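Local coordinates for protein hydrogenase maturation protease HycI (Thermococcus kodakarensis KOD1, PDB 5ZBY) that probably acts as an endopeptidase that cleaves the C-terminus of a [NiFe] hydrogenase precursor during its maturation, at residues D6-K11 with P67-F72; G10-V15 with T43-I48; V15-G20 with L49-M54. One frame throughout, in Å; residues are numbered along the deposited sequence.

The three contacts sit around strand 14-18, which lies between strands 46-50 and 69-75 in the mixed sheet of this maturation protease. Along the chain, interaction 1 spans the widest loop, bringing the end of helix 3-8 and its following turn to strand 69-75. Interaction 3 is nested within that loop, whereas interactions 2 and 3 interleave as successive sections of the same parallel pair, sharing Val15. Centres of interactions 1 and 2 are 8 Å apart, those of 2 and 3 about 15 Å, and those of 1 and 3 about 16 Å. Together they run from the start of strand 14-18 to the glycine-containing segments after the strands, where a HEPES molecule lies beside Gly20.

Interaction 1: residues D6-K11 with P67-F72; sequences DVFSGK and PDLVVF
Leu69 lays its CD2 methyl over one face of the Phe8 ring, 4.2 Å from the ring centroid and 27° off the normal, a CH-pi contact in which the two side chains are roughly perpendicular to each other. The same methyl packs against Val7: Leu69 CD2 is 3.6 Å from Val7 O and 3.9 Å from Val7 CG1, so one branch of the leucine is held between a helix carbonyl, a valine methyl and an aromatic face. Chi1 of 176° sets Leu69 CG anti to the backbone N and points the isobutyl group at the helix. Further along the strand, Val71 supplies CG2, 4.0 Å from Phe8 CZ, and the ring thus spans two residues that point to the same side of the sheet.

At the Asp68 end of the contact Lys11 packs with the aliphatic part of its chain. Its CG rests 3.9 Å from Leu69 CB. The bend at chi2 carries Lys11 CD to within 3.7 Å of Asp68 O, and the one at chi4 turns NZ back toward Ser9 O, a weak bond; NZ also has a long, weak ion pair with Asp119. Asp68 does not use its carboxylate on this lysine; OD2 accepts from the backbone N of Arg13.

Between the helix and Lys11 the chain reverses in a type II turn closed by Lys11 N to Phe8 O at 3.1 Å, with Gly10 at a positive phi of 81°. No hydrogen bond joins the two segments; they meet through van der Waals contact, mostly of carbon on carbon. This is helix-on-sheet packing of an alpha/beta/alpha sandwich: helix 3-8 meets Leu69 and Val71 on one face of strand 69-75, while Val70 and Phe72 meet helix 105-116 on the other.

Interaction 2: residues G10-V15 with T43-I48; sequences GKTRIV and TPDVLI
Ile14 is bonded through both its N and its O to residues on either side of Val46: its N donates to Asp45 O at 3.0 Å, and its O accepts from Leu47 N at 2.9 Å with an angle of 165° at the hydrogen. This is a parallel ladder, with Ile14 opposite Val46 and Val15 opposite Leu47. On one face Val15 and Leu47 run alongside each other in the same direction, with Val15 CG1 4.1 Å from Leu47 CD2; on the other Val46 CG2 meets Ile14 CB.

Just before the ladder begins, Arg13 and Asp45 are linked through water. Arg13 NH1 and Asp45 OD2 are 4.1 Å apart, beyond a salt bridge, with the guanidinium and carboxylate planes 86° from each other. A water at the guanidinium edge accepts from Arg13 NH1 and donates to Asp45 OD2 at 2.6 Å; a second accepts from Arg13 NH2 and donates to Pro44 O at 2.7 Å.

Phe65 helps to hold the arginine: its O accepts from Arg13 NE and its ring makes a cation-pi contact. The two strands belong to a beta-alpha-beta unit joined by helix 29-40, with 46-50 outermost in the sheet; Leu155 of helix 138-156 packs on the Ile14/Val46 face, Phe65 on that of Val15 and Leu47.

Interaction 3: residues V15-G20 with L49-M54; sequences VICGIG and LNCGEM
Leu49 pushes its CD1 methyl into the notch between Val15 CG1 and Cys17 SG, 4.1 Å from the sulfur. Next along the same face, Cys51 fits its thiol against Cys17, SG lying 3.8 Å from Cys17 CB, too far from the other sulfur for a disulfide. The backbones pair in a parallel ladder: Leu49 N donates to Ile16 O, Gly18 N to Leu49 O, and Cys51 N to Gly18 O at 2.9 Å.

Further along, the pairing continues through Gly20 N to Gly52 O at 2.9 Å, but the donor stands 60° above the carbonyl plane. Ile19 fills the hollow beside that carbonyl, its CG2 3.4 Å from Gly52 O; a little further on, Glu53 CG rests 3.6 Å from Gly20 O. Both glycines suit their backbone angles: at Gly20 a CB would be jammed against the preceding carbonyl O, and Gly52 takes a positive phi of 53° at the second position of a type II' turn from Cys51 to Met54.

Asn50 shapes the bend into that turn. With CG trans to the backbone N (chi1 178°), the amide swings forward and its OD1 accepts from Gly52 N at 3.0 Å, in the carbonyl plane, an Asx turn. A leucine here would probably leave Gly52 N without this acceptor and the bend less firmly fixed, as well as losing the weak bond from ND2 to Glu35.

The nearest atoms of Gly20 and a bound HEPES molecule are about 3 Å apart, and Glu53 ends in a salt bridge with Arg24. Ile62 of helix 59-64 covers the face of Val15, Cys17 and Leu49; on the other face helix 29-40, the crossover between these two strands, touches Ile16 through Leu37 and Asn50 through Val31.

Interaction 1: residues D6-K11 with P67-F72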
ATOM      1  N   ASP A   6      -4.757  -6.336  13.666  1.00 38.69           N
ATOM      2  CA  ASP A   6      -4.099  -5.534  14.661  1.00 33.97           C
ATOM      3  C   ASP A   6      -3.714  -4.190  14.102  1.00 38.16           C
ATOM      4  O   ASP A   6      -3.822  -3.179  14.792  1.00 54.17           O
ATOM      5  CB  ASP A   6      -2.838  -6.246  15.175  1.00 41.46           C
ATOM      6  CG  ASP A   6      -3.151  -7.470  16.048  1.00 92.76           C
ATOM      7  OD1 ASP A   6      -4.309  -7.624  16.499  1.00 75.25           O
ATOM      8  OD2 ASP A   6      -2.227  -8.283  16.291  1.00 73.76           O
ATOM      9  N   VAL A   7      -3.196  -4.201  12.865  1.00 49.54           N
ATOM     10  CA  VAL A   7      -2.833  -2.953  12.205  1.00 41.99           C
ATOM     11  C   VAL A   7      -4.021  -1.974  12.197  1.00 32.34           C
ATOM     12  O   VAL A   7      -3.843  -0.782  12.445  1.00 38.99           O
ATOM     13  CB  VAL A   7      -2.371  -3.166  10.749  1.00 46.87           C
ATOM     14  CG1 VAL A   7      -2.062  -1.831  10.098  1.00 49.34           C
ATOM     15  CG2 VAL A   7      -1.148  -4.065  10.700  1.00 44.19           C
ATOM     16  N   PHE A   8      -5.208  -2.510  11.912  1.00 35.23           N
ATOM     17  CA  PHE A   8      -6.376  -1.629  11.727  1.00 31.13           C
ATOM     18  C   PHE A   8      -7.088  -1.286  13.027  1.00 32.25           C
ATOM     19  O   PHE A   8      -7.877  -0.353  13.076  1.00 32.72           O
ATOM     20  CB  PHE A   8      -7.364  -2.261  10.758  1.00 32.39           C
ATOM     21  CG  PHE A   8      -6.898  -2.190   9.347  1.00 40.53           C
ATOM     22  CD1 PHE A   8      -7.208  -1.100   8.578  1.00 33.81           C
ATOM     23  CD2 PHE A   8      -6.084  -3.167   8.819  1.00 37.55           C
ATOM     24  CE1 PHE A   8      -6.733  -0.992   7.269  1.00 28.79           C
ATOM     25  CE2 PHE A   8      -5.623  -3.060   7.510  1.00 43.71           C
ATOM     26  CZ  PHE A   8      -5.973  -1.961   6.752  1.00 30.32           C
ATOM     27  N   SER A   9      -6.761  -2.023  14.070  1.00 36.44           N
ATOM     28  CA  SER A   9      -7.483  -1.937  15.339  1.00 36.36           C
ATOM     29  C   SER A   9      -7.381  -0.573  16.007  1.00 40.35           C
ATOM     30  O   SER A   9      -6.301   0.005  16.149  1.00 38.98           O
ATOM     31  CB  SER A   9      -6.977  -3.024  16.280  1.00 41.21           C
ATOM     32  OG  SER A   9      -7.297  -2.685  17.603  1.00 51.71           O
ATOM     33  N   GLY A  10      -8.528  -0.052  16.418  1.00 38.63           N
ATOM     34  CA  GLY A  10      -8.558   1.239  17.031  1.00 31.94           C
ATOM     35  C   GLY A  10      -8.528   2.401  16.080  1.00 33.84           C
ATOM     36  O   GLY A  10      -8.573   3.544  16.497  1.00 39.43           O
ATOM     37  N   LYS A  11      -8.393   2.125  14.785  1.00 31.94           N
ATOM     38  CA  LYS A  11      -8.239   3.195  13.829  1.00 29.47           C
ATOM     39  C   LYS A  11      -9.529   3.492  13.119  1.00 26.92           C
ATOM     40  O   LYS A  11     -10.100   2.620  12.456  1.00 36.93           O
ATOM     41  CB  LYS A  11      -7.165   2.813  12.805  1.00 26.69           C
ATOM     42  CG  LYS A  11      -5.858   2.458  13.424  1.00 32.61           C
ATOM     43  CD  LYS A  11      -5.239   3.635  14.077  1.00 34.55           C
ATOM     44  CE  LYS A  11      -3.864   3.287  14.578  1.00 51.06           C
ATOM     45  NZ  LYS A  11      -3.904   2.287  15.672  1.00 79.28           N
ATOM     46  N   PRO A  67      -6.379  11.292   8.668  1.00 27.08           N
ATOM     47  CA  PRO A  67      -6.350   9.876   8.966  1.00 25.57           C
ATOM     48  C   PRO A  67      -5.835   9.562  10.376  1.00 22.13           C
ATOM     49  O   PRO A  67      -5.029  10.318  10.924  1.00 27.13           O
ATOM     50  CB  PRO A  67      -5.339   9.318   7.900  1.00 20.96           C
ATOM     51  CG  PRO A  67      -4.422  10.496   7.698  1.00 26.15           C
ATOM     52  CD  PRO A  67      -5.321  11.723   7.755  1.00 30.44           C
ATOM     53  N   ASP A  68      -6.272   8.403  10.858  1.00 24.41           N
ATOM     54  CA  ASP A  68      -5.741   7.744  12.037  1.00 26.05           C
ATOM     55  C   ASP A  68      -4.672   6.758  11.586  1.00 26.82           C
ATOM     56  O   ASP A  68      -3.709   6.519  12.318  1.00 29.28           O
ATOM     57  CB  ASP A  68      -6.841   7.016  12.788  1.00 23.55           C
ATOM     58  CG  ASP A  68      -7.903   7.985  13.340  1.00 28.97           C
ATOM     59  OD1 ASP A  68      -7.489   9.005  13.924  1.00 33.05           O
ATOM     60  OD2 ASP A  68      -9.088   7.729  13.104  1.00 31.87           O
ATOM     61  N   LEU A  69      -4.867   6.196  10.381  1.00 22.61           N
ATOM     62  CA  LEU A  69      -3.946   5.191   9.799  1.00 22.12           C
ATOM     63  C   LEU A  69      -3.853   5.438   8.308  1.00 24.79           C
ATOM     64  O   LEU A  69      -4.880   5.623   7.645  1.00 24.24           O
ATOM     65  CB  LEU A  69      -4.455   3.776  10.029  1.00 21.89           C
ATOM     66  CG  LEU A  69      -3.642   2.626   9.388  1.00 27.07           C
ATOM     67  CD1 LEU A  69      -2.258   2.552  10.013  1.00 32.18           C
ATOM     68  CD2 LEU A  69      -4.362   1.304   9.507  1.00 28.76           C
ATOM     69  N   VAL A  70      -2.627   5.383   7.780  1.00 22.74           N
ATOM     70  CA  VAL A  70      -2.396   5.403   6.339  1.00 21.10           C
ATOM     71  C   VAL A  70      -1.694   4.101   5.995  1.00 25.87           C
ATOM     72  O   VAL A  70      -0.706   3.752   6.650  1.00 25.04           O
ATOM     73  CB  VAL A  70      -1.546   6.614   5.912  1.00 19.81           C
ATOM     74  CG1 VAL A  70      -1.316   6.548   4.377  1.00 22.27           C
ATOM     75  CG2 VAL A  70      -2.278   7.941   6.316  1.00 19.85           C
ATOM     76  N   VAL A  71      -2.242   3.368   5.033  1.00 21.40           N
ATOM     77  CA  VAL A  71      -1.683   2.061   4.597  1.00 20.24           C
ATOM     78  C   VAL A  71      -1.230   2.177   3.161  1.00 24.51           C
ATOM     79  O   VAL A  71      -2.081   2.372   2.293  1.00 25.09           O
ATOM     80  CB  VAL A  71      -2.742   0.979   4.687  1.00 25.03           C
ATOM     81  CG1 VAL A  71      -2.211  -0.373   4.281  1.00 26.48           C
ATOM     82  CG2 VAL A  71      -3.315   0.920   6.125  1.00 26.13           C
ATOM     83  N   PHE A  72       0.074   2.066   2.917  1.00 21.11           N
ATOM     84  CA  PHE A  72       0.614   2.005   1.558  1.00 20.35           C
ATOM     85  C   PHE A  72       0.659   0.565   1.152  1.00 26.23           C
ATOM     86  O   PHE A  72       0.968  -0.286   1.975  1.00 23.78           O
ATOM     87  CB  PHE A  72       2.013   2.628   1.505  1.00 19.61           C
ATOM     88  CG  PHE A  72       1.974   4.121   1.674  1.00 25.70           C
ATOM     89  CD1 PHE A  72       2.325   4.716   2.868  1.00 24.58           C
ATOM     90  CD2 PHE A  72       1.523   4.922   0.632  1.00 23.50           C
ATOM     91  CE1 PHE A  72       2.249   6.128   3.021  1.00 29.35           C
ATOM     92  CE2 PHE A  72       1.429   6.325   0.803  1.00 23.68           C
ATOM     93  CZ  PHE A  72       1.817   6.913   1.967  1.00 26.12           C
TER

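Interaction 2: residues G10-V15 with T43-I48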
ATOM      1  N   GLY A  10      -8.528  -0.052  16.418  1.00 38.63           N
ATOM      2  CA  GLY A  10      -8.558   1.239  17.031  1.00 31.94           C
ATOM      3  C   GLY A  10      -8.528   2.401  16.080  1.00 33.84           C
ATOM      4  O   GLY A  10      -8.573   3.544  16.497  1.00 39.43           O
ATOM      5  N   LYS A  11      -8.393   2.125  14.785  1.00 31.94           N
ATOM      6  CA  LYS A  11      -8.239   3.195  13.829  1.00 29.47           C
ATOM      7  C   LYS A  11      -9.529   3.492  13.119  1.00 26.92           C
ATOM      8  O   LYS A  11     -10.100   2.620  12.456  1.00 36.93           O
ATOM      9  CB  LYS A  11      -7.165   2.813  12.805  1.00 26.69           C
ATOM     10  CG  LYS A  11      -5.858   2.458  13.424  1.00 32.61           C
ATOM     11  CD  LYS A  11      -5.239   3.635  14.077  1.00 34.55           C
ATOM     12  CE  LYS A  11      -3.864   3.287  14.578  1.00 51.06           C
ATOM     13  NZ  LYS A  11      -3.904   2.287  15.672  1.00 79.28           N
ATOM     14  N   THR A  12     -10.026   4.724  13.265  1.00 32.46           N
ATOM     15  CA  THR A  12     -11.306   5.046  12.636  1.00 34.62           C
ATOM     16  C   THR A  12     -11.187   5.551  11.204  1.00 30.29           C
ATOM     17  O   THR A  12     -11.843   5.026  10.305  1.00 35.45           O
ATOM     18  CB  THR A  12     -12.057   6.082  13.438  1.00 40.15           C
ATOM     19  OG1 THR A  12     -12.286   5.535  14.738  1.00 38.72           O
ATOM     20  CG2 THR A  12     -13.397   6.422  12.745  1.00 34.14           C
ATOM     21  N   ARG A  13     -10.363   6.575  11.002  1.00 27.89           N
ATOM     22  CA  ARG A  13     -10.261   7.153   9.674  1.00 23.64           C
ATOM     23  C   ARG A  13      -9.020   6.537   8.998  1.00 25.14           C
ATOM     24  O   ARG A  13      -7.908   6.700   9.492  1.00 24.93           O
ATOM     25  CB  ARG A  13     -10.166   8.678   9.721  1.00 24.76           C
ATOM     26  CG  ARG A  13     -11.427   9.387  10.341  1.00 26.14           C
ATOM     27  CD  ARG A  13     -11.251  10.880  10.167  1.00 27.20           C
ATOM     28  NE  ARG A  13     -11.274  11.331   8.805  1.00 31.08           N
ATOM     29  CZ  ARG A  13     -12.369  11.428   8.080  1.00 25.13           C
ATOM     30  NH1 ARG A  13     -13.574  11.130   8.612  1.00 28.32           N
ATOM     31  NH2 ARG A  13     -12.279  11.880   6.841  1.00 28.24           N
ATOM     32  N   ILE A  14      -9.224   5.933   7.830  1.00 22.67           N
ATOM     33  CA  ILE A  14      -8.162   5.136   7.200  1.00 21.03           C
ATOM     34  C   ILE A  14      -7.981   5.609   5.776  1.00 25.31           C
ATOM     35  O   ILE A  14      -8.985   5.829   5.054  1.00 25.78           O
ATOM     36  CB  ILE A  14      -8.534   3.683   7.238  1.00 24.32           C
ATOM     37  CG1 ILE A  14      -8.628   3.245   8.704  1.00 28.90           C
ATOM     38  CG2 ILE A  14      -7.421   2.809   6.564  1.00 26.67           C
ATOM     39  CD1 ILE A  14      -9.187   1.933   8.901  1.00 35.24           C
ATOM     40  N   VAL A  15      -6.727   5.786   5.355  1.00 24.88           N
ATOM     41  CA  VAL A  15      -6.467   6.036   3.953  1.00 21.76           C
ATOM     42  C   VAL A  15      -5.672   4.843   3.471  1.00 22.42           C
ATOM     43  O   VAL A  15      -4.700   4.458   4.126  1.00 25.58           O
ATOM     44  CB  VAL A  15      -5.707   7.369   3.723  1.00 23.44           C
ATOM     45  CG1 VAL A  15      -5.479   7.609   2.212  1.00 27.88           C
ATOM     46  CG2 VAL A  15      -6.476   8.579   4.342  1.00 22.64           C
ATOM     47  N   THR A  43     -17.655   3.277   2.819  1.00 41.95           N
ATOM     48  CA  THR A  43     -17.811   3.875   4.131  1.00 41.79           C
ATOM     49  C   THR A  43     -17.194   5.250   4.074  1.00 37.99           C
ATOM     50  O   THR A  43     -16.218   5.502   3.372  1.00 37.69           O
ATOM     51  CB  THR A  43     -17.145   3.042   5.230  1.00 45.11           C
ATOM     52  OG1 THR A  43     -17.506   3.558   6.518  1.00 59.16           O
ATOM     53  CG2 THR A  43     -15.619   3.079   5.067  1.00 45.82           C
ATOM     54  N   PRO A  44     -17.724   6.161   4.855  1.00 41.83           N
ATOM     55  CA  PRO A  44     -17.233   7.528   4.714  1.00 26.71           C
ATOM     56  C   PRO A  44     -15.945   7.793   5.502  1.00 31.38           C
ATOM     57  O   PRO A  44     -15.292   8.827   5.347  1.00 32.44           O
ATOM     58  CB  PRO A  44     -18.394   8.331   5.334  1.00 32.48           C
ATOM     59  CG  PRO A  44     -18.857   7.378   6.452  1.00 42.48           C
ATOM     60  CD  PRO A  44     -18.900   6.078   5.751  1.00 56.31           C
ATOM     61  N   ASP A  45     -15.585   6.826   6.338  1.00 32.88           N
ATOM     62  CA  ASP A  45     -14.386   6.929   7.175  1.00 24.92           C
ATOM     63  C   ASP A  45     -13.153   6.411   6.449  1.00 25.30           C
ATOM     64  O   ASP A  45     -12.067   6.496   7.010  1.00 28.05           O
ATOM     65  CB  ASP A  45     -14.539   6.113   8.434  1.00 25.73           C
ATOM     66  CG  ASP A  45     -15.689   6.613   9.314  1.00 34.31           C
ATOM     67  OD1 ASP A  45     -16.594   5.807   9.581  1.00 39.16           O
ATOM     68  OD2 ASP A  45     -15.655   7.784   9.733  1.00 33.49           O
ATOM     69  N   VAL A  46     -13.324   5.910   5.229  1.00 24.78           N
ATOM     70  CA  VAL A  46     -12.171   5.333   4.517  1.00 25.99           C
ATOM     71  C   VAL A  46     -11.992   5.996   3.142  1.00 30.26           C
ATOM     72  O   VAL A  46     -12.966   6.159   2.397  1.00 30.50           O
ATOM     73  CB  VAL A  46     -12.344   3.829   4.334  1.00 22.88           C
ATOM     74  CG1 VAL A  46     -11.197   3.248   3.467  1.00 24.22           C
ATOM     75  CG2 VAL A  46     -12.375   3.102   5.678  1.00 27.81           C
ATOM     76  N   LEU A  47     -10.755   6.371   2.814  1.00 25.39           N
ATOM     77  CA  LEU A  47     -10.398   6.886   1.517  1.00 22.26           C
ATOM     78  C   LEU A  47      -9.440   5.910   0.843  1.00 23.79           C
ATOM     79  O   LEU A  47      -8.433   5.559   1.449  1.00 25.75           O
ATOM     80  CB  LEU A  47      -9.747   8.244   1.665  1.00 24.44           C
ATOM     81  CG  LEU A  47      -9.097   8.879   0.440  1.00 27.61           C
ATOM     82  CD1 LEU A  47     -10.129   9.090  -0.693  1.00 34.72           C
ATOM     83  CD2 LEU A  47      -8.369  10.161   0.786  1.00 28.22           C
ATOM     84  N   ILE A  48      -9.762   5.491  -0.384  1.00 24.84           N
ATOM     85  CA  ILE A  48      -8.888   4.616  -1.186  1.00 20.78           C
ATOM     86  C   ILE A  48      -8.330   5.429  -2.343  1.00 28.29           C
ATOM     87  O   ILE A  48      -9.070   6.065  -3.114  1.00 28.34           O
ATOM     88  CB  ILE A  48      -9.644   3.403  -1.735  1.00 22.67           C
ATOM     89  CG1 ILE A  48     -10.506   2.708  -0.674  1.00 33.42           C
ATOM     90  CG2 ILE A  48      -8.634   2.410  -2.403  1.00 22.64           C
ATOM     91  CD1 ILE A  48      -9.689   2.015   0.393  1.00 37.13           C
TER
HETATM   92  O   HOH W   1     -15.091  11.470   6.072  1.00 27.54           O
HETATM   93  O   HOH W   2     -14.551   9.686  11.157  1.00 30.67           O

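Interaction 3: residues V15-G20 with L49-M54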
ATOM      1  N   VAL A  15      -6.727   5.786   5.355  1.00 24.88           N
ATOM      2  CA  VAL A  15      -6.467   6.036   3.953  1.00 21.76           C
ATOM      3  C   VAL A  15      -5.672   4.843   3.471  1.00 22.42           C
ATOM      4  O   VAL A  15      -4.700   4.458   4.126  1.00 25.58           O
ATOM      5  CB  VAL A  15      -5.707   7.369   3.723  1.00 23.44           C
ATOM      6  CG1 VAL A  15      -5.479   7.609   2.212  1.00 27.88           C
ATOM      7  CG2 VAL A  15      -6.476   8.579   4.342  1.00 22.64           C
ATOM      8  N   ILE A  16      -6.115   4.220   2.374  1.00 21.66           N
ATOM      9  CA  ILE A  16      -5.346   3.141   1.778  1.00 21.13           C
ATOM     10  C   ILE A  16      -4.856   3.610   0.413  1.00 25.74           C
ATOM     11  O   ILE A  16      -5.646   4.086  -0.391  1.00 23.80           O
ATOM     12  CB  ILE A  16      -6.179   1.874   1.655  1.00 21.05           C
ATOM     13  CG1 ILE A  16      -6.623   1.452   3.075  1.00 28.25           C
ATOM     14  CG2 ILE A  16      -5.326   0.734   1.051  1.00 25.23           C
ATOM     15  CD1 ILE A  16      -7.654   0.401   3.070  1.00 37.85           C
ATOM     16  N   CYS A  17      -3.547   3.528   0.213  1.00 22.85           N
ATOM     17  CA  CYS A  17      -2.858   4.098  -0.948  1.00 20.81           C
ATOM     18  C   CYS A  17      -2.202   3.005  -1.735  1.00 23.78           C
ATOM     19  O   CYS A  17      -1.217   2.444  -1.248  1.00 26.29           O
ATOM     20  CB  CYS A  17      -1.761   5.054  -0.493  1.00 22.90           C
ATOM     21  SG  CYS A  17      -2.441   6.564   0.186  1.00 29.17           S
ATOM     22  N   GLY A  18      -2.703   2.701  -2.933  1.00 20.75           N
ATOM     23  CA  GLY A  18      -2.053   1.694  -3.766  1.00 20.93           C
ATOM     24  C   GLY A  18      -0.963   2.319  -4.613  1.00 26.46           C
ATOM     25  O   GLY A  18      -1.157   3.335  -5.251  1.00 26.30           O
ATOM     26  N   ILE A  19       0.208   1.705  -4.627  1.00 20.67           N
ATOM     27  CA  ILE A  19       1.354   2.187  -5.359  1.00 22.41           C
ATOM     28  C   ILE A  19       1.679   1.149  -6.396  1.00 22.87           C
ATOM     29  O   ILE A  19       1.699  -0.043  -6.106  1.00 23.60           O
ATOM     30  CB  ILE A  19       2.609   2.392  -4.427  1.00 22.43           C
ATOM     31  CG1 ILE A  19       2.263   3.433  -3.342  1.00 23.84           C
ATOM     32  CG2 ILE A  19       3.823   2.908  -5.213  1.00 23.73           C
ATOM     33  CD1 ILE A  19       3.357   3.483  -2.285  1.00 25.32           C
ATOM     34  N   GLY A  20       1.954   1.575  -7.632  1.00 20.11           N
ATOM     35  CA  GLY A  20       2.427   0.589  -8.601  1.00 24.97           C
ATOM     36  C   GLY A  20       2.213   1.071 -10.020  1.00 32.92           C
ATOM     37  O   GLY A  20       1.922   2.246 -10.229  1.00 25.09           O
ATOM     38  N   LEU A  49      -7.014   5.444  -2.466  1.00 22.37           N
ATOM     39  CA  LEU A  49      -6.348   6.176  -3.538  1.00 27.08           C
ATOM     40  C   LEU A  49      -5.481   5.258  -4.380  1.00 27.41           C
ATOM     41  O   LEU A  49      -4.754   4.403  -3.852  1.00 26.07           O
ATOM     42  CB  LEU A  49      -5.442   7.249  -2.960  1.00 25.30           C
ATOM     43  CG  LEU A  49      -6.101   8.387  -2.211  1.00 28.92           C
ATOM     44  CD1 LEU A  49      -5.019   9.235  -1.562  1.00 28.07           C
ATOM     45  CD2 LEU A  49      -6.958   9.196  -3.214  1.00 33.55           C
ATOM     46  N   ASN A  50      -5.554   5.440  -5.688  1.00 23.44           N
ATOM     47  CA  ASN A  50      -4.586   4.868  -6.618  1.00 22.38           C
ATOM     48  C   ASN A  50      -3.524   5.936  -6.846  1.00 28.48           C
ATOM     49  O   ASN A  50      -3.786   6.966  -7.485  1.00 27.41           O
ATOM     50  CB  ASN A  50      -5.284   4.444  -7.917  1.00 26.65           C
ATOM     51  CG  ASN A  50      -4.317   3.874  -8.956  1.00 26.33           C
ATOM     52  OD1 ASN A  50      -3.095   4.069  -8.898  1.00 31.38           O
ATOM     53  ND2 ASN A  50      -4.881   3.152  -9.912  1.00 36.61           N
ATOM     54  N   CYS A  51      -2.337   5.736  -6.289  1.00 23.68           N
ATOM     55  CA  CYS A  51      -1.282   6.748  -6.331  1.00 25.35           C
ATOM     56  C   CYS A  51      -0.318   6.555  -7.512  1.00 22.07           C
ATOM     57  O   CYS A  51       0.612   7.356  -7.686  1.00 25.41           O
ATOM     58  CB  CYS A  51      -0.453   6.713  -5.052  1.00 24.41           C
ATOM     59  SG  CYS A  51      -1.436   7.198  -3.620  1.00 28.89           S
ATOM     60  N   GLY A  52      -0.520   5.482  -8.261  1.00 23.81           N
ATOM     61  CA  GLY A  52       0.442   5.113  -9.296  1.00 23.36           C
ATOM     62  C   GLY A  52       1.820   5.038  -8.691  1.00 28.61           C
ATOM     63  O   GLY A  52       2.001   4.483  -7.620  1.00 26.11           O
ATOM     64  N   GLU A  53       2.812   5.597  -9.378  1.00 27.13           N
ATOM     65  CA  GLU A  53       4.134   5.657  -8.833  1.00 22.66           C
ATOM     66  C   GLU A  53       4.465   6.939  -8.121  1.00 24.52           C
ATOM     67  O   GLU A  53       5.622   7.198  -7.787  1.00 28.10           O
ATOM     68  CB  GLU A  53       5.152   5.404  -9.970  1.00 24.42           C
ATOM     69  CG  GLU A  53       5.043   3.994 -10.553  1.00 27.13           C
ATOM     70  CD  GLU A  53       5.928   3.878 -11.777  1.00 35.65           C
ATOM     71  OE1 GLU A  53       7.155   3.757 -11.614  1.00 40.24           O
ATOM     72  OE2 GLU A  53       5.389   3.949 -12.898  1.00 34.33           O
ATOM     73  N   MET A  54       3.448   7.749  -7.782  1.00 24.10           N
ATOM     74  CA  MET A  54       3.712   9.069  -7.232  1.00 30.21           C
ATOM     75  C   MET A  54       2.916   9.337  -5.965  1.00 27.66           C
ATOM     76  O   MET A  54       2.101  10.286  -5.908  1.00 26.67           O
ATOM     77  CB  MET A  54       3.435  10.142  -8.310  1.00 32.99           C
ATOM     78  CG  MET A  54       4.443   9.982  -9.480  1.00 38.64           C
ATOM     79  SD  MET A  54       5.069  11.519 -10.121  1.00 88.98           S
ATOM     80  CE  MET A  54       5.803  12.196  -8.634  1.00 62.47           C
TER